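Local coordinates for probable glutamine-binding lipoprotein GlnH (GLNBP) (PDB 6H1U) that probably serves as the extracellular solute-binding lipoprotein of an amino-acid transport system, and here holds an acidic amino acid, aspartate, in its binding cleft, at residues V5-M10 and V186-W191; Q143-P148 and A205-D210; A104-A109 and K120-T125. All coordinates share one frame; numbering follows the deposited sequence.

Contact 1. Residues V5-M10 and V186-W191; sequences VGMEIM and VSVVNW. With ASP (aspartic acid), chain B.
Glu8 and Ser187 form an antiparallel hydrogen-bonded pair that joins the N-terminal arm to strand 184-188. Glu8 N donates to Ser187 O at 2.9 Å, in the plane of that carbonyl. Ser187 N returns a bond to Glu8 O at 2.7 Å, tilted a little from the carbonyl plane. The next pair, Ile9 with Val186, is a non-hydrogen-bonded one.

Met7 runs along the apolar side of strand 184-188. Its CG is anti to the backbone N (chi1 -177°), and the chain stays extended to SD before it bends. CB lies near Val188 CG1. CG makes the closest contact, 3.5 Å to Val186 CG1, and also meets Val188 CG1. SD remains near Val186 CG1, and the bend (chi3 -60°) brings CE back to 4.1 Å from Val188 CG1. The methionine therefore touches both valines, with Ala197 of helix 191-199 also against it.

Glu8, Met10 and Ser187 gather on the other side of the strand pair. Met10 is bent at chi2 and chi3, and its SD reaches 3.2 Å from Ser187 OG. The polar partner of that hydroxyl is Arg168 NH1. Arg168 also binds Gly6 O through NH2, so one guanidinium joins the two segments. Gly6 has a positive phi (98°), and Val189 CG2 packs near Val5 O just before it.

Past Val188 the chain leaves the strand. Asn190 caps the following helix through OD1 to Asp193 N, and Trp191 NE1 donates to ASP OD1 at 2.7 Å, in the plane of the indole. A short antiparallel edge strand is thus added to a parallel strand whose end leads into the ligand site, a strand-to-helix route characteristic of the periplasmic binding protein fold.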
ATOM      1  N   VAL A   5      11.717  -0.022 -17.456  1.00 39.49           N
ATOM      2  CA  VAL A   5      11.879   1.366 -17.873  1.00 32.03           C
ATOM      3  C   VAL A   5      11.905   2.263 -16.641  1.00 31.75           C
ATOM      4  O   VAL A   5      11.056   2.150 -15.748  1.00 35.36           O
ATOM      5  CB  VAL A   5      10.761   1.781 -18.842  1.00 38.27           C
ATOM      6  CG1 VAL A   5      10.926   3.238 -19.244  1.00 37.49           C
ATOM      7  CG2 VAL A   5      10.771   0.890 -20.068  1.00 39.53           C
ATOM      8  N   GLY A   6      12.891   3.146 -16.579  1.00 34.02           N
ATOM      9  CA  GLY A   6      12.965   4.149 -15.536  1.00 30.41           C
ATOM     10  C   GLY A   6      13.869   3.825 -14.369  1.00 27.13           C
ATOM     11  O   GLY A   6      13.722   4.446 -13.311  1.00 25.80           O
ATOM     12  N   MET A   7      14.794   2.880 -14.519  1.00 19.15           N
ATOM     13  CA  MET A   7      15.689   2.540 -13.423  1.00 16.07           C
ATOM     14  C   MET A   7      16.769   3.607 -13.273  1.00 17.03           C
ATOM     15  O   MET A   7      17.434   3.960 -14.248  1.00 18.83           O
ATOM     16  CB  MET A   7      16.314   1.172 -13.665  1.00 20.85           C
ATOM     17  CG  MET A   7      17.198   0.701 -12.540  1.00 23.29           C
ATOM     18  SD  MET A   7      17.825  -0.948 -12.918  1.00 29.53           S
ATOM     19  CE  MET A   7      16.270  -1.825 -13.059  1.00 25.67           C
ATOM     20  N   GLU A   8      16.934   4.120 -12.048  1.00 16.30           N
ATOM     21  CA  GLU A   8      17.844   5.222 -11.744  1.00 17.46           C
ATOM     22  C   GLU A   8      18.717   4.838 -10.560  1.00 17.02           C
ATOM     23  O   GLU A   8      18.198   4.512  -9.488  1.00 19.28           O
ATOM     24  CB  GLU A   8      17.087   6.505 -11.386  1.00 17.45           C
ATOM     25  CG  GLU A   8      16.073   6.976 -12.377  1.00 22.00           C
ATOM     26  CD  GLU A   8      15.228   8.114 -11.807  1.00 32.41           C
ATOM     27  OE1 GLU A   8      15.602   8.643 -10.743  1.00 36.20           O
ATOM     28  OE2 GLU A   8      14.199   8.466 -12.413  1.00 37.51           O
ATOM     29  N   ILE A   9      20.030   4.925 -10.726  1.00 18.11           N
ATOM     30  CA  ILE A   9      20.928   4.883  -9.577  1.00 17.25           C
ATOM     31  C   ILE A   9      20.963   6.279  -8.969  1.00 17.61           C
ATOM     32  O   ILE A   9      21.427   7.233  -9.605  1.00 18.53           O
ATOM     33  CB  ILE A   9      22.333   4.416  -9.983  1.00 20.81           C
ATOM     34  CG1 ILE A   9      22.282   3.016 -10.591  1.00 18.46           C
ATOM     35  CG2 ILE A   9      23.259   4.424  -8.774  1.00 23.08           C
ATOM     36  CD1 ILE A   9      23.555   2.643 -11.358  1.00 20.41           C
ATOM     37  N   MET A  10      20.464   6.407  -7.731  1.00 16.79           N
ATOM     38  CA  MET A  10      20.264   7.718  -7.129  1.00 17.80           C
ATOM     39  C   MET A  10      21.584   8.312  -6.641  1.00 18.71           C
ATOM     40  O   MET A  10      22.505   7.579  -6.275  1.00 21.90           O
ATOM     41  CB  MET A  10      19.286   7.619  -5.959  1.00 17.51           C
ATOM     42  CG  MET A  10      17.948   7.015  -6.333  1.00 26.37           C
ATOM     43  SD  MET A  10      17.228   7.839  -7.772  1.00 32.37           S
ATOM     44  CE  MET A  10      16.952   9.492  -7.138  1.00 32.06           C
ATOM     45  N   VAL A 186      18.827   2.292  -5.793  1.00 13.01           N
ATOM     46  CA  VAL A 186      18.390   2.157  -7.173  1.00 12.80           C
ATOM     47  C   VAL A 186      16.881   2.322  -7.151  1.00 14.83           C
ATOM     48  O   VAL A 186      16.193   1.595  -6.427  1.00 21.06           O
ATOM     49  CB  VAL A 186      18.800   0.793  -7.756  1.00 23.92           C
ATOM     50  CG1 VAL A 186      18.251   0.608  -9.167  1.00 23.94           C
ATOM     51  CG2 VAL A 186      20.330   0.639  -7.725  1.00 19.22           C
ATOM     52  N   SER A 187      16.353   3.282  -7.902  1.00 13.40           N
ATOM     53  CA  SER A 187      14.913   3.493  -7.839  1.00 11.91           C
ATOM     54  C   SER A 187      14.256   3.162  -9.173  1.00 11.93           C
ATOM     55  O   SER A 187      14.875   3.257 -10.240  1.00 14.85           O
ATOM     56  CB  SER A 187      14.564   4.923  -7.403  1.00 19.80           C
ATOM     57  OG  SER A 187      14.790   5.844  -8.434  1.00 22.00           O
ATOM     58  N   VAL A 188      12.994   2.726  -9.081  1.00 13.38           N
ATOM     59  CA  VAL A 188      12.216   2.259 -10.217  1.00 17.34           C
ATOM     60  C   VAL A 188      10.779   2.742 -10.060  1.00 13.97           C
ATOM     61  O   VAL A 188      10.391   3.313  -9.037  1.00 15.76           O
ATOM     62  CB  VAL A 188      12.251   0.723 -10.353  1.00 15.25           C
ATOM     63  CG1 VAL A 188      13.668   0.244 -10.697  1.00 22.65           C
ATOM     64  CG2 VAL A 188      11.757   0.080  -9.087  1.00 16.78           C
ATOM     65  N   VAL A 189       9.980   2.489 -11.096  1.00 16.19           N
ATOM     66  CA  VAL A 189       8.590   2.941 -11.075  1.00 12.51           C
ATOM     67  C   VAL A 189       7.749   2.095 -10.121  1.00 12.61           C
ATOM     68  O   VAL A 189       6.901   2.625  -9.392  1.00 14.88           O
ATOM     69  CB  VAL A 189       8.013   2.932 -12.500  1.00 15.16           C
ATOM     70  CG1 VAL A 189       6.520   3.256 -12.478  1.00 21.98           C
ATOM     71  CG2 VAL A 189       8.780   3.917 -13.376  1.00 23.32           C
ATOM     72  N   ASN A 190       7.938   0.772 -10.111  1.00 14.15           N
ATOM     73  CA  ASN A 190       7.104  -0.091  -9.277  1.00 16.67           C
ATOM     74  C   ASN A 190       7.892  -1.279  -8.736  1.00 16.37           C
ATOM     75  O   ASN A 190       8.998  -1.593  -9.188  1.00 16.27           O
ATOM     76  CB  ASN A 190       5.861  -0.575 -10.034  1.00 26.22           C
ATOM     77  CG  ASN A 190       6.206  -1.301 -11.305  1.00 24.99           C
ATOM     78  OD1 ASN A 190       6.942  -2.286 -11.282  1.00 29.04           O
ATOM     79  ND2 ASN A 190       5.668  -0.829 -12.427  1.00 33.26           N
ATOM     80  N   TRP A 191       7.293  -1.952  -7.749  1.00 14.47           N
ATOM     81  CA  TRP A 191       8.001  -3.019  -7.050  1.00 10.97           C
ATOM     82  C   TRP A 191       8.217  -4.229  -7.947  1.00 14.59           C
ATOM     83  O   TRP A 191       9.204  -4.956  -7.765  1.00 16.04           O
ATOM     84  CB  TRP A 191       7.254  -3.403  -5.767  1.00 15.29           C
ATOM     85  CG  TRP A 191       7.284  -2.289  -4.757  1.00 14.19           C
ATOM     86  CD1 TRP A 191       6.226  -1.510  -4.357  1.00 14.22           C
ATOM     87  CD2 TRP A 191       8.434  -1.791  -4.063  1.00 12.72           C
ATOM     88  NE1 TRP A 191       6.648  -0.578  -3.434  1.00 14.01           N
ATOM     89  CE2 TRP A 191       7.999  -0.726  -3.239  1.00 15.25           C
ATOM     90  CE3 TRP A 191       9.788  -2.153  -4.038  1.00 15.57           C
ATOM     91  CZ2 TRP A 191       8.871  -0.012  -2.419  1.00 12.02           C
ATOM     92  CZ3 TRP A 191      10.650  -1.454  -3.214  1.00 11.20           C
ATOM     93  CH2 TRP A 191      10.188  -0.393  -2.412  1.00 11.99           C
TER
HETATM   94  N   ASP B 401       3.117   1.234   1.799  1.00 15.37           N
HETATM   95  CA  ASP B 401       4.293   1.958   1.330  1.00 17.53           C
HETATM   96  C   ASP B 401       3.912   3.368   0.897  1.00 18.32           C
HETATM   97  O   ASP B 401       4.709   4.061   0.259  1.00 14.80           O
HETATM   98  CB  ASP B 401       4.972   1.201   0.167  1.00 14.73           C
HETATM   99  CG  ASP B 401       4.131   1.192  -1.097  1.00 19.40           C
HETATM  100  OD1 ASP B 401       4.666   0.822  -2.164  1.00 19.01           O
HETATM  101  OD2 ASP B 401       2.935   1.533  -1.035  1.00 16.28           O
HETATM  102  OXT ASP B 401       2.788   3.800   1.194  1.00 14.44           O

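Contact 2. Residues Q143-P148 and A205-D210; sequences QRILAP and AVSTDD. With ASP (aspartic acid), chain B.
Gln143 lies extended beside Ser207 and meets it through the amide. NE2 donates to Ser207 OG at 3.0 Å, with the hydroxyl oxygen only 4° out of the amide plane. Ser207 OG is anti to its own backbone N (chi1 -180°), and it donates in turn to Arg144 O at 2.8 Å, from above the carbonyl plane. The buried hydroxyl is thus both acceptor and donor. Gln143 OE1 takes a weak bond from a water that also donates to Asp209 OD1 at 2.7 Å. Asp209 OD2 accepts a hydrogen bond from ASP N at 2.7 Å and is also bonded to Tyr235 OH.

The segments are antiparallel neighbours in the larger sheet of a periplasmic binding protein fold. The chain turns at Thr208, which takes Asp209 out to the ligand.

Arg144 lays its CD against Asp210 CB at 3.9 Å. Its guanidinium is turned 70° from the carboxylate, and a water bridges NH1 to Asp210 OD2. Asp210 OD1 is held by Asn142 N. Arg144 NH2 goes to Gly227 O instead. Leu146 is paired with Val206: Leu146 N donates to Val206 O at 2.7 Å, and Val206 N donates back to Leu146 O at 3.0 Å.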
ATOM      1  N   GLN A 143       7.947  -2.806   7.159  1.00 14.20           N
ATOM      2  CA  GLN A 143       9.017  -2.873   6.160  1.00 13.67           C
ATOM      3  C   GLN A 143      10.055  -3.930   6.529  1.00 14.20           C
ATOM      4  O   GLN A 143      10.540  -3.959   7.661  1.00 16.96           O
ATOM      5  CB  GLN A 143       9.680  -1.500   6.028  1.00 14.14           C
ATOM      6  CG  GLN A 143      10.793  -1.441   4.981  1.00 11.84           C
ATOM      7  CD  GLN A 143      11.154  -0.015   4.597  1.00 17.63           C
ATOM      8  OE1 GLN A 143      10.496   0.938   5.020  1.00 17.28           O
ATOM      9  NE2 GLN A 143      12.208   0.141   3.803  1.00 14.59           N
ATOM     10  N   ARG A 144      10.418  -4.781   5.570  1.00 14.10           N
ATOM     11  CA  ARG A 144      11.464  -5.784   5.787  1.00 13.21           C
ATOM     12  C   ARG A 144      12.352  -5.829   4.543  1.00 12.70           C
ATOM     13  O   ARG A 144      12.364  -4.905   3.720  1.00 14.90           O
ATOM     14  CB  ARG A 144      10.829  -7.132   6.170  1.00 16.55           C
ATOM     15  CG  ARG A 144       9.954  -7.030   7.447  1.00 16.03           C
ATOM     16  CD  ARG A 144       9.514  -8.377   7.980  1.00 24.50           C
ATOM     17  NE  ARG A 144      10.655  -9.187   8.390  1.00 31.66           N
ATOM     18  CZ  ARG A 144      10.595 -10.492   8.643  1.00 33.70           C
ATOM     19  NH1 ARG A 144       9.438 -11.137   8.542  1.00 30.50           N
ATOM     20  NH2 ARG A 144      11.694 -11.151   8.999  1.00 31.55           N
ATOM     21  N   ILE A 145      13.139  -6.904   4.404  1.00 13.69           N
ATOM     22  CA  ILE A 145      14.133  -7.033   3.342  1.00 15.62           C
ATOM     23  C   ILE A 145      13.858  -8.305   2.555  1.00 15.15           C
ATOM     24  O   ILE A 145      13.545  -9.343   3.138  1.00 17.61           O
ATOM     25  CB  ILE A 145      15.566  -7.072   3.915  1.00 13.41           C
ATOM     26  CG1 ILE A 145      15.862  -5.785   4.698  1.00 13.95           C
ATOM     27  CG2 ILE A 145      16.593  -7.299   2.808  1.00 13.22           C
ATOM     28  CD1 ILE A 145      17.079  -5.897   5.618  1.00 16.55           C
ATOM     29  N   LEU A 146      13.986  -8.222   1.233  1.00 13.49           N
ATOM     30  CA  LEU A 146      13.883  -9.378   0.341  1.00 13.27           C
ATOM     31  C   LEU A 146      15.240  -9.628  -0.307  1.00 14.18           C
ATOM     32  O   LEU A 146      15.856  -8.699  -0.836  1.00 16.30           O
ATOM     33  CB  LEU A 146      12.818  -9.121  -0.734  1.00 16.88           C
ATOM     34  CG  LEU A 146      12.582 -10.194  -1.807  1.00 20.16           C
ATOM     35  CD1 LEU A 146      11.827 -11.327  -1.201  1.00 19.34           C
ATOM     36  CD2 LEU A 146      11.790  -9.607  -2.986  1.00 24.17           C
ATOM     37  N   ALA A 147      15.713 -10.873  -0.262  1.00 14.78           N
ATOM     38  CA  ALA A 147      17.021 -11.197  -0.809  1.00 13.80           C
ATOM     39  C   ALA A 147      16.985 -12.619  -1.349  1.00 13.69           C
ATOM     40  O   ALA A 147      16.145 -13.425  -0.935  1.00 16.91           O
ATOM     41  CB  ALA A 147      18.121 -11.058   0.254  1.00 18.97           C
ATOM     42  N   PRO A 148      17.869 -12.955  -2.281  1.00 14.64           N
ATOM     43  CA  PRO A 148      17.945 -14.347  -2.738  1.00 17.45           C
ATOM     44  C   PRO A 148      18.390 -15.252  -1.604  1.00 19.43           C
ATOM     45  O   PRO A 148      19.085 -14.833  -0.681  1.00 17.36           O
ATOM     46  CB  PRO A 148      18.999 -14.310  -3.853  1.00 22.01           C
ATOM     47  CG  PRO A 148      19.120 -12.843  -4.228  1.00 26.06           C
ATOM     48  CD  PRO A 148      18.860 -12.100  -2.957  1.00 20.47           C
ATOM     49  N   ALA A 205      19.168  -6.487  -3.192  1.00 18.07           N
ATOM     50  CA  ALA A 205      18.065  -6.681  -2.261  1.00 15.16           C
ATOM     51  C   ALA A 205      16.992  -5.644  -2.557  1.00 13.30           C
ATOM     52  O   ALA A 205      17.248  -4.630  -3.208  1.00 14.01           O
ATOM     53  CB  ALA A 205      18.523  -6.560  -0.803  1.00 17.29           C
ATOM     54  N   VAL A 206      15.793  -5.921  -2.061  1.00 15.04           N
ATOM     55  CA  VAL A 206      14.648  -5.014  -2.118  1.00 16.38           C
ATOM     56  C   VAL A 206      14.162  -4.796  -0.692  1.00 13.53           C
ATOM     57  O   VAL A 206      14.076  -5.753   0.082  1.00 17.52           O
ATOM     58  CB  VAL A 206      13.513  -5.618  -2.976  1.00 14.39           C
ATOM     59  CG1 VAL A 206      12.360  -4.625  -3.160  1.00 11.92           C
ATOM     60  CG2 VAL A 206      14.061  -6.125  -4.321  1.00 15.83           C
ATOM     61  N   SER A 207      13.792  -3.563  -0.343  1.00 14.77           N
ATOM     62  CA  SER A 207      13.223  -3.342   0.987  1.00 13.22           C
ATOM     63  C   SER A 207      11.918  -2.565   0.876  1.00 13.74           C
ATOM     64  O   SER A 207      11.913  -1.429   0.390  1.00 15.08           O
ATOM     65  CB  SER A 207      14.201  -2.611   1.914  1.00 13.85           C
ATOM     66  OG  SER A 207      13.606  -2.432   3.188  1.00 15.40           O
ATOM     67  N   THR A 208      10.822  -3.181   1.322  1.00 13.85           N
ATOM     68  CA  THR A 208       9.522  -2.519   1.425  1.00 12.80           C
ATOM     69  C   THR A 208       8.627  -3.353   2.337  1.00 10.65           C
ATOM     70  O   THR A 208       9.096  -4.265   3.029  1.00 12.57           O
ATOM     71  CB  THR A 208       8.894  -2.288   0.039  1.00 12.46           C
ATOM     72  OG1 THR A 208       7.737  -1.437   0.153  1.00 15.08           O
ATOM     73  CG2 THR A 208       8.480  -3.593  -0.638  1.00 11.74           C
ATOM     74  N   ASP A 209       7.335  -3.009   2.352  1.00 12.44           N
ATOM     75  CA  ASP A 209       6.332  -3.701   3.160  1.00 14.66           C
ATOM     76  C   ASP A 209       6.440  -5.211   2.993  1.00 12.46           C
ATOM     77  O   ASP A 209       6.487  -5.711   1.865  1.00 15.28           O
ATOM     78  CB  ASP A 209       4.926  -3.284   2.730  1.00 12.81           C
ATOM     79  CG  ASP A 209       4.711  -1.779   2.695  1.00 14.28           C
ATOM     80  OD1 ASP A 209       5.609  -0.989   3.041  1.00 12.44           O
ATOM     81  OD2 ASP A 209       3.592  -1.398   2.303  1.00 15.39           O
ATOM     82  N   ASP A 210       6.408  -5.945   4.120  1.00 12.56           N
ATOM     83  CA  ASP A 210       6.496  -7.403   4.034  1.00 11.75           C
ATOM     84  C   ASP A 210       5.330  -8.000   3.249  1.00 15.97           C
ATOM     85  O   ASP A 210       5.476  -9.061   2.629  1.00 14.75           O
ATOM     86  CB  ASP A 210       6.604  -8.033   5.435  1.00 16.13           C
ATOM     87  CG  ASP A 210       5.499  -7.604   6.413  1.00 24.92           C
ATOM     88  OD1 ASP A 210       4.616  -6.773   6.103  1.00 19.37           O
ATOM     89  OD2 ASP A 210       5.538  -8.114   7.553  1.00 30.57           O
TER
HETATM   90  N   ASP B 401       3.117   1.234   1.799  1.00 15.37           N
HETATM   91  CA  ASP B 401       4.293   1.958   1.330  1.00 17.53           C
HETATM   92  C   ASP B 401       3.912   3.368   0.897  1.00 18.32           C
HETATM   93  O   ASP B 401       4.709   4.061   0.259  1.00 14.80           O
HETATM   94  CB  ASP B 401       4.972   1.201   0.167  1.00 14.73           C
HETATM   95  CG  ASP B 401       4.131   1.192  -1.097  1.00 19.40           C
HETATM   96  OD1 ASP B 401       4.666   0.822  -2.164  1.00 19.01           O
HETATM   97  OD2 ASP B 401       2.935   1.533  -1.035  1.00 16.28           O
HETATM   98  OXT ASP B 401       2.788   3.800   1.194  1.00 14.44           O
HETATM   99  O   HOH W   1       8.063   0.067   3.292  1.00 19.93           O
HETATM  100  O   HOH W   2       6.863 -10.541   7.858  1.00 48.59           O

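Contact 3. Residues A104-A109 and K120-T125. With ASP (aspartic acid), chain B.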
ATOM      1  N   ALA A 104       4.061   6.911  -6.995  1.00 16.81           N
ATOM      2  CA  ALA A 104       4.393   8.325  -6.941  1.00 15.38           C
ATOM      3  C   ALA A 104       3.233   9.229  -7.334  1.00 20.26           C
ATOM      4  O   ALA A 104       3.349  10.447  -7.175  1.00 25.05           O
ATOM      5  CB  ALA A 104       5.604   8.615  -7.840  1.00 17.44           C
ATOM      6  N   GLU A 105       2.137   8.671  -7.844  1.00 18.50           N
ATOM      7  CA  GLU A 105       0.983   9.440  -8.295  1.00 16.56           C
ATOM      8  C   GLU A 105      -0.218   9.339  -7.363  1.00 18.56           C
ATOM      9  O   GLU A 105      -1.279   9.892  -7.679  1.00 23.39           O
ATOM     10  CB  GLU A 105       0.568   8.982  -9.702  1.00 16.77           C
ATOM     11  CG  GLU A 105       1.620   9.293 -10.769  1.00 16.89           C
ATOM     12  CD  GLU A 105       1.412   8.538 -12.073  1.00 23.36           C
ATOM     13  OE1 GLU A 105       0.690   7.518 -12.082  1.00 25.33           O
ATOM     14  OE2 GLU A 105       2.000   8.961 -13.095  1.00 26.47           O
ATOM     15  N   ARG A 106      -0.092   8.641  -6.233  1.00 14.13           N
ATOM     16  CA  ARG A 106      -1.260   8.413  -5.388  1.00 11.98           C
ATOM     17  C   ARG A 106      -1.767   9.716  -4.790  1.00 15.13           C
ATOM     18  O   ARG A 106      -2.981   9.955  -4.751  1.00 22.63           O
ATOM     19  CB  ARG A 106      -0.919   7.416  -4.277  1.00 15.21           C
ATOM     20  CG  ARG A 106      -0.708   5.998  -4.795  1.00 15.05           C
ATOM     21  CD  ARG A 106      -0.245   5.075  -3.674  1.00 16.38           C
ATOM     22  NE  ARG A 106       1.129   5.370  -3.263  1.00 17.14           N
ATOM     23  CZ  ARG A 106       1.811   4.662  -2.369  1.00 16.91           C
ATOM     24  NH1 ARG A 106       1.234   3.628  -1.758  1.00 13.96           N
ATOM     25  NH2 ARG A 106       3.068   4.987  -2.082  1.00 14.22           N
ATOM     26  N   VAL A 107      -0.858  10.563  -4.313  1.00 18.08           N
ATOM     27  CA  VAL A 107      -1.281  11.817  -3.694  1.00 17.78           C
ATOM     28  C   VAL A 107      -1.817  12.783  -4.745  1.00 18.87           C
ATOM     29  O   VAL A 107      -2.862  13.420  -4.552  1.00 19.06           O
ATOM     30  CB  VAL A 107      -0.121  12.437  -2.895  1.00 18.55           C
ATOM     31  CG1 VAL A 107      -0.402  13.908  -2.569  1.00 18.32           C
ATOM     32  CG2 VAL A 107       0.114  11.642  -1.608  1.00 24.56           C
ATOM     33  N   THR A 108      -1.119  12.910  -5.883  1.00 20.11           N
ATOM     34  CA  THR A 108      -1.541  13.908  -6.866  1.00 20.11           C
ATOM     35  C   THR A 108      -2.892  13.553  -7.476  1.00 20.55           C
ATOM     36  O   THR A 108      -3.707  14.440  -7.738  1.00 22.74           O
ATOM     37  CB  THR A 108      -0.483  14.087  -7.959  1.00 24.72           C
ATOM     38  OG1 THR A 108      -0.203  12.827  -8.576  1.00 32.21           O
ATOM     39  CG2 THR A 108       0.794  14.648  -7.359  1.00 28.71           C
ATOM     40  N   ALA A 109      -3.168  12.264  -7.685  1.00 19.89           N
ATOM     41  CA  ALA A 109      -4.473  11.871  -8.216  1.00 17.12           C
ATOM     42  C   ALA A 109      -5.597  12.290  -7.288  1.00 22.99           C
ATOM     43  O   ALA A 109      -6.686  12.655  -7.742  1.00 22.06           O
ATOM     44  CB  ALA A 109      -4.524  10.360  -8.439  1.00 16.30           C
ATOM     45  N   LYS A 120      -4.216   1.448  -2.641  1.00 13.42           N
ATOM     46  CA  LYS A 120      -2.954   1.007  -3.246  1.00 13.09           C
ATOM     47  C   LYS A 120      -1.891   1.064  -2.145  1.00 12.59           C
ATOM     48  O   LYS A 120      -1.064   1.976  -2.115  1.00 13.28           O
ATOM     49  CB  LYS A 120      -2.561   1.858  -4.455  1.00 13.79           C
ATOM     50  CG  LYS A 120      -1.481   1.190  -5.301  1.00 21.16           C
ATOM     51  CD  LYS A 120      -0.926   2.123  -6.359  1.00 18.88           C
ATOM     52  CE  LYS A 120       0.022   1.376  -7.273  1.00 28.30           C
ATOM     53  NZ  LYS A 120       0.919   0.446  -6.530  1.00 27.20           N
ATOM     54  N   THR A 121      -1.950   0.068  -1.246  1.00 13.23           N
ATOM     55  CA  THR A 121      -1.032  -0.140  -0.122  1.00 12.78           C
ATOM     56  C   THR A 121      -0.538   1.178   0.470  1.00 16.78           C
ATOM     57  O   THR A 121       0.661   1.354   0.678  1.00 14.39           O
ATOM     58  CB  THR A 121       0.166  -1.027  -0.543  1.00 14.35           C
ATOM     59  OG1 THR A 121       0.903  -0.422  -1.622  1.00 15.47           O
ATOM     60  CG2 THR A 121      -0.309  -2.399  -1.002  1.00 16.22           C
ATOM     61  N   MET A 122      -1.444   2.110   0.766  1.00 13.68           N
ATOM     62  CA  MET A 122      -1.032   3.492   0.996  1.00 10.53           C
ATOM     63  C   MET A 122      -0.840   3.740   2.492  1.00 14.00           C
ATOM     64  O   MET A 122      -1.805   3.914   3.239  1.00 13.11           O
ATOM     65  CB  MET A 122      -2.038   4.454   0.373  1.00 13.72           C
ATOM     66  CG  MET A 122      -1.495   5.863   0.257  1.00 16.99           C
ATOM     67  SD  MET A 122      -2.639   6.915  -0.652  1.00 20.48           S
ATOM     68  CE  MET A 122      -1.708   8.445  -0.702  1.00 18.27           C
ATOM     69  N   SER A 123       0.419   3.787   2.924  1.00 12.76           N
ATOM     70  CA  SER A 123       0.713   4.036   4.332  1.00 13.41           C
ATOM     71  C   SER A 123       0.244   5.417   4.748  1.00 15.16           C
ATOM     72  O   SER A 123       0.481   6.403   4.044  1.00 15.17           O
ATOM     73  CB  SER A 123       2.210   3.904   4.592  1.00 12.54           C
ATOM     74  OG  SER A 123       2.606   2.573   4.357  1.00 13.66           O
ATOM     75  N   ILE A 124      -0.411   5.468   5.905  1.00 12.17           N
ATOM     76  CA  ILE A 124      -0.889   6.713   6.503  1.00 11.50           C
ATOM     77  C   ILE A 124       0.267   7.358   7.251  1.00 17.17           C
ATOM     78  O   ILE A 124       0.800   6.776   8.204  1.00 19.62           O
ATOM     79  CB  ILE A 124      -2.064   6.441   7.456  1.00 12.14           C
ATOM     80  CG1 ILE A 124      -3.196   5.700   6.738  1.00 12.03           C
ATOM     81  CG2 ILE A 124      -2.581   7.736   8.073  1.00 14.95           C
ATOM     82  CD1 ILE A 124      -4.074   4.896   7.726  1.00 16.15           C
ATOM     83  N   THR A 125       0.649   8.566   6.834  1.00 15.96           N
ATOM     84  CA  THR A 125       1.741   9.287   7.471  1.00 16.95           C
ATOM     85  C   THR A 125       1.327  10.722   7.757  1.00 16.43           C
ATOM     86  O   THR A 125       0.419  11.268   7.126  1.00 22.79           O
ATOM     87  CB  THR A 125       3.009   9.320   6.613  1.00 20.62           C
ATOM     88  OG1 THR A 125       2.764  10.113   5.448  1.00 19.66           O
ATOM     89  CG2 THR A 125       3.414   7.913   6.184  1.00 19.16           C
TER
HETATM   90  N   ASP B 401       3.117   1.234   1.799  1.00 15.37           N
HETATM   91  CA  ASP B 401       4.293   1.958   1.330  1.00 17.53           C
HETATM   92  C   ASP B 401       3.912   3.368   0.897  1.00 18.32           C
HETATM   93  O   ASP B 401       4.709   4.061   0.259  1.00 14.80           O
HETATM   94  CB  ASP B 401       4.972   1.201   0.167  1.00 14.73           C
HETATM   95  CG  ASP B 401       4.131   1.192  -1.097  1.00 19.40           C
HETATM   96  OD1 ASP B 401       4.666   0.822  -2.164  1.00 19.01           O
HETATM   97  OD2 ASP B 401       2.935   1.533  -1.035  1.00 16.28           O
HETATM   98  OXT ASP B 401       2.788   3.800   1.194  1.00 14.44           O
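Arg106 supplies most of the polar bonds here, reaching from the first turn of helix 106-111 to the loop 120-125. NH1 donates to Lys120 O at 2.9 Å, nearly head-on to that carbonyl and close to the guanidinium plane. A weak bond also runs from NH1 to Thr121 O. NE is tied to Ala103 O, which helps fix the rotation of the group.

The ligand bonds use the same guanidinium. NH1 donates to ASP OD2 at 2.8 Å, and NH2 to ASP O at 3.0 Å. The loop shares both carboxylates with the arginine and also holds the amino group. Thr121 OG1 donates to OD2, and Ser123 N gives a straight bond to OXT at 2.9 Å. The ASP amino group donates to Thr121 O and to Ser123 OG. Such a loop, followed by a ligand-binding arginine, here Arg128, is consistent with the pocket of solute-binding protein family 3. Thr171 N adds a further bond.

Apolar packing backs the arginine. Met122 is fully extended, with CG anti to the backbone N (chi1 -165°), and its CE sits 3.8 Å from both Arg106 CB and Val107 CG2. Lys120 crosses Arg106 at about a right angle through its CB and CD, while NZ forms a salt bridge with Asp58.

How the contacts relate
From the N terminus, contact 1 opens first, at 5-10, and closes only at 186-191, 176 residues on. Contact 3 is nested inside that loop. It closes a short one between 104-109 and 120-125. Contact 2 opens at 143-148, still inside the first loop, but closes at 205-210 beyond it, so contacts 1 and 2 cross. Contacts 3 and 2 follow in series. Contact 1 pairs strands 8-9 and 184-188, contact 2 pairs 139-148 and 205-207, and strand 163-167 lies between the two pairs in the same sheet. They touch where Trp191 CZ2 packs 3.2 Å from Thr208 OG1. Contact 3 joins helix 106-111 to the loop after strand 117-118. All three reach the bound ASP.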